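Local coordinates for beta-n-acetylhexosaminidase (Streptococcus pneumoniae, PDB 4AZC), which probably removes terminal, beta-linked N-acetylhexosamine residues from glycans, as a glycoside hydrolase of family 20, at residues Y280-Q285 with W329-S334. Sequence-based numbering, arbitrary orientation. Where two conformers were deposited one is given.
With NGW ((2S,3aR,5R,6S,7R,7aR)-5-(hydroxymethyl)-2-methyl-2,3a,5,6,7,7a-hexahydro-1H-pyrano[3,2-d][1,3]thiazole-6,7-diol), chain E.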
ATOM      1  N   TYR A 280       6.941 -11.472  -1.276  1.00 11.15           N
ATOM      2  CA  TYR A 280       7.720 -10.453  -0.553  1.00 11.50           C
ATOM      3  C   TYR A 280       9.194 -10.423  -0.882  1.00 11.78           C
ATOM      4  O   TYR A 280       9.844 -11.474  -0.996  1.00 11.41           O
ATOM      5  CB  TYR A 280       7.645 -10.672   0.964  1.00 11.28           C
ATOM      6  CG  TYR A 280       6.331 -10.347   1.610  1.00 10.91           C
ATOM      7  CD1 TYR A 280       5.282  -9.779   0.881  1.00 10.51           C
ATOM      8  CD2 TYR A 280       6.140 -10.599   2.968  1.00  9.89           C
ATOM      9  CE1 TYR A 280       4.064  -9.477   1.496  1.00 10.43           C
ATOM     10  CE2 TYR A 280       4.947 -10.308   3.583  1.00 11.27           C
ATOM     11  CZ  TYR A 280       3.912  -9.749   2.849  1.00 11.33           C
ATOM     12  OH  TYR A 280       2.726  -9.460   3.477  1.00 11.51           O
ATOM     13  N   TYR A 281       9.710  -9.205  -1.002  1.00 11.99           N
ATOM     14  CA  TYR A 281      11.146  -8.948  -0.974  1.00 12.21           C
ATOM     15  C   TYR A 281      11.437  -7.915   0.109  1.00 12.62           C
ATOM     16  O   TYR A 281      10.838  -6.835   0.128  1.00 12.16           O
ATOM     17  CB  TYR A 281      11.665  -8.468  -2.333  1.00 11.70           C
ATOM     18  CG  TYR A 281      13.126  -8.075  -2.311  1.00 12.52           C
ATOM     19  CD1 TYR A 281      14.098  -8.955  -1.819  1.00 11.88           C
ATOM     20  CD2 TYR A 281      13.544  -6.821  -2.778  1.00 13.84           C
ATOM     21  CE1 TYR A 281      15.453  -8.603  -1.792  1.00 14.84           C
ATOM     22  CE2 TYR A 281      14.909  -6.451  -2.749  1.00 13.82           C
ATOM     23  CZ  TYR A 281      15.849  -7.350  -2.258  1.00 14.47           C
ATOM     24  OH  TYR A 281      17.187  -7.010  -2.229  1.00 15.95           O
ATOM     25  N   ILE A 282      12.334  -8.285   1.019  1.00 13.30           N
ATOM     26  CA  ILE A 282      12.832  -7.414   2.074  1.00 14.03           C
ATOM     27  C   ILE A 282      14.186  -6.909   1.565  1.00 14.94           C
ATOM     28  O   ILE A 282      15.051  -7.714   1.202  1.00 14.65           O
ATOM     29  CB  ILE A 282      12.996  -8.194   3.403  1.00 14.58           C
ATOM     30  CG1 ILE A 282      11.632  -8.711   3.907  1.00 13.84           C
ATOM     31  CG2 ILE A 282      13.691  -7.340   4.457  1.00 14.42           C
ATOM     32  CD1 ILE A 282      11.721  -9.788   5.014  1.00 15.90           C
ATOM     33  N   LEU A 283      14.363  -5.589   1.500  1.00 15.04           N
ATOM     34  CA  LEU A 283      15.611  -5.031   0.958  1.00 16.03           C
ATOM     35  C   LEU A 283      16.848  -5.628   1.641  1.00 16.75           C
ATOM     36  O   LEU A 283      16.919  -5.693   2.872  1.00 16.62           O
ATOM     37  CB  LEU A 283      15.636  -3.507   1.079  1.00 15.55           C
ATOM     38  CG  LEU A 283      14.507  -2.714   0.421  1.00 14.80           C
ATOM     39  CD1 LEU A 283      14.857  -1.240   0.490  1.00 15.40           C
ATOM     40  CD2 LEU A 283      14.240  -3.146  -1.017  1.00 11.95           C
ATOM     41  N   GLY A 284      17.795  -6.092   0.831  1.00 17.96           N
ATOM     42  CA  GLY A 284      19.064  -6.611   1.343  1.00 19.21           C
ATOM     43  C   GLY A 284      19.044  -8.039   1.850  1.00 20.06           C
ATOM     44  O   GLY A 284      20.087  -8.560   2.214  1.00 20.36           O
ATOM     45  N   GLN A 285      17.866  -8.669   1.875  1.00 21.03           N
ATOM     46  CA  GLN A 285      17.714 -10.056   2.316  1.00 21.88           C
ATOM     47  C   GLN A 285      18.424 -10.987   1.345  1.00 22.74           C
ATOM     48  O   GLN A 285      18.249 -10.876   0.125  1.00 23.09           O
ATOM     49  CB  GLN A 285      16.225 -10.438   2.409  1.00 21.94           C
ATOM     50  CG  GLN A 285      15.916 -11.718   3.193  1.00 21.98           C
ATOM     51  CD  GLN A 285      15.791 -11.484   4.694  1.00 22.84           C
ATOM     52  OE1 GLN A 285      16.051 -10.391   5.189  1.00 23.61           O
ATOM     53  NE2 GLN A 285      15.379 -12.514   5.420  1.00 23.90           N
ATOM     54  N   TRP A 329       9.497  -4.574   1.270  1.00 10.40           N
ATOM     55  CA  TRP A 329       9.594  -4.164   2.667  1.00 11.09           C
ATOM     56  C   TRP A 329      11.001  -3.722   3.000  1.00 11.19           C
ATOM     57  O   TRP A 329      11.971  -4.198   2.393  1.00 11.82           O
ATOM     58  CB  TRP A 329       9.182  -5.302   3.606  1.00 10.63           C
ATOM     59  CG  TRP A 329       7.785  -5.782   3.383  1.00 10.75           C
ATOM     60  CD1 TRP A 329       7.399  -6.915   2.699  1.00  9.48           C
ATOM     61  CD2 TRP A 329       6.577  -5.148   3.829  1.00 11.75           C
ATOM     62  NE1 TRP A 329       6.020  -7.016   2.703  1.00 10.48           N
ATOM     63  CE2 TRP A 329       5.493  -5.946   3.384  1.00 10.63           C
ATOM     64  CE3 TRP A 329       6.300  -3.977   4.554  1.00 12.28           C
ATOM     65  CZ2 TRP A 329       4.164  -5.619   3.650  1.00 11.26           C
ATOM     66  CZ3 TRP A 329       4.963  -3.650   4.816  1.00 12.86           C
ATOM     67  CH2 TRP A 329       3.916  -4.473   4.360  1.00 12.64           C
ATOM     68  N   ALA A 330      11.118  -2.839   3.983  1.00 11.42           N
ATOM     69  CA  ALA A 330      12.434  -2.338   4.386  1.00 11.82           C
ATOM     70  C   ALA A 330      12.765  -2.569   5.868  1.00 12.05           C
ATOM     71  O   ALA A 330      13.243  -1.654   6.553  1.00 12.39           O
ATOM     72  CB  ALA A 330      12.581  -0.851   3.990  1.00 11.68           C
ATOM     73  N   ASP A 331      12.537  -3.802   6.344  1.00 12.42           N
ATOM     74  CA  ASP A 331      12.772  -4.209   7.758  1.00 13.67           C
ATOM     75  C   ASP A 331      14.099  -3.708   8.328  1.00 14.08           C
ATOM     76  O   ASP A 331      14.167  -3.282   9.487  1.00 14.34           O
ATOM     77  CB  ASP A 331      12.693  -5.742   7.923  1.00 13.59           C
ATOM     78  CG  ASP A 331      11.306  -6.307   7.603  1.00 14.77           C
ATOM     79  OD1 ASP A 331      10.611  -5.748   6.720  1.00 12.59           O
ATOM     80  OD2 ASP A 331      10.913  -7.321   8.226  1.00 16.30           O
ATOM     81  N   ARG A 332      15.145  -3.775   7.516  0.50 14.24           N
ATOM     82  CA  ARG A 332      16.419  -3.187   7.869  0.50 14.55           C
ATOM     83  C   ARG A 332      16.610  -2.001   6.933  0.50 14.36           C
ATOM     84  O   ARG A 332      17.165  -2.161   5.851  0.50 14.41           O
ATOM     85  CB  ARG A 332      17.527  -4.236   7.730  0.50 14.28           C
ATOM     86  CG  ARG A 332      17.381  -5.369   8.757  0.50 15.08           C
ATOM     87  CD  ARG A 332      18.352  -6.516   8.506  0.50 16.07           C
ATOM     88  NE  ARG A 332      18.460  -6.770   7.081  0.50 18.19           N
ATOM     89  CZ  ARG A 332      17.585  -7.482   6.380  0.50 19.13           C
ATOM     90  NH1 ARG A 332      16.538  -8.034   6.983  0.50 19.18           N
ATOM     91  NH2 ARG A 332      17.758  -7.635   5.074  0.50 18.06           N
ATOM     92  N   PRO A 333      16.117  -0.809   7.341  1.00 14.71           N
ATOM     93  CA  PRO A 333      16.021   0.361   6.448  1.00 14.48           C
ATOM     94  C   PRO A 333      17.357   0.936   5.996  1.00 15.18           C
ATOM     95  O   PRO A 333      17.381   1.720   5.055  1.00 14.75           O
ATOM     96  CB  PRO A 333      15.251   1.380   7.284  1.00 14.74           C
ATOM     97  CG  PRO A 333      15.554   1.007   8.689  1.00 14.53           C
ATOM     98  CD  PRO A 333      15.620  -0.486   8.694  1.00 14.15           C
ATOM     99  N   SER A 334      18.448   0.541   6.651  1.00 15.41           N
ATOM    100  CA  SER A 334      19.777   0.903   6.177  1.00 16.64           C
ATOM    101  C   SER A 334      20.221   0.068   4.979  1.00 16.67           C
ATOM    102  O   SER A 334      21.221   0.397   4.352  1.00 16.92           O
ATOM    103  CB  SER A 334      20.824   0.809   7.294  1.00 16.31           C
ATOM    104  OG  SER A 334      20.929  -0.522   7.763  1.00 18.30           O
TER
HETATM  105  O4  NGW E2042       8.041  -5.699   6.817  1.00  9.54           O
HETATM  106  C4  NGW E2042       7.293  -6.775   7.379  1.00 10.16           C
HETATM  107  C3  NGW E2042       5.911  -6.249   7.729  1.00 11.15           C
HETATM  108  C5  NGW E2042       7.173  -7.917   6.380  1.00 10.80           C
HETATM  109  O3  NGW E2042       6.042  -5.137   8.637  1.00 11.00           O
HETATM  110  C2  NGW E2042       5.019  -7.383   8.308  1.00 10.46           C
HETATM  111  N2  NGW E2042       3.597  -6.978   8.392  1.00  9.95           N
HETATM  112  C1  NGW E2042       5.041  -8.654   7.417  1.00 10.85           C
HETATM  113  C7  NGW E2042       3.091  -6.799   7.012  1.00 11.86           C
HETATM  114  C8  NGW E2042       1.557  -6.785   6.983  1.00 10.36           C
HETATM  115  S1  NGW E2042       3.811  -8.215   6.122  1.00 11.55           S
HETATM  116  O5  NGW E2042       6.381  -9.025   6.887  1.00 10.99           O
HETATM  117  C6  NGW E2042       8.547  -8.521   6.035  1.00 11.08           C
HETATM  118  O6  NGW E2042       9.179  -9.010   7.218  1.00 11.03           O
HETATM  119  O   HOH W   1      15.519  -4.063   4.664  1.00 14.46           O
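The ligand pocket of this family 20 hydrolase, probably its −1 subsite as in relatives, is walled in part by W329 and Y280, which meet edge to face beside the bound ligand NGW, a sugar fused to a thiazolidine. The indole directs its NE1 corner at the middle of the phenol ring, 3.2 Å above the plane, with the planes 74° apart. One face of W329 is turned to the sugar, whose C5 lies 3.7 Å from CG of W329, while OH of Y280 reaches S1 of NGW at 3.1 Å. CG of W329 lies anti to the carbonyl carbon (chi1 -59°), which turns the indole away from A330 and toward Y280. D331 supplies the polar side: its carboxylate splits between two ligand hydroxyls, OD1 accepting from O4 of NGW and OD2 from O6, each at 2.6 Å. I282 adds an apolar patch, its CD1 3.6 Å from C6 of NGW.

Underneath runs a short parallel pairing at the C-terminal end of strand 321-329 in the TIM barrel, where such enzymes carry their active sites. W329 is bonded through its backbone N, which donates to Y281 O, and its backbone O, which accepts from L283 N. Beyond this bridge a type II turn from I282 to Q285 swings back beside the exposed R332. In one of two modelled conformers NH1 and NH2 of R332 make weak, doubtful bonds to OE1 of Q285, NH1 at 3.0 Å; the carbonyl of G290 holds NE2 of Q285. One water donates to L283 O and R332 O and accepts from R332 N, joining turn to loop.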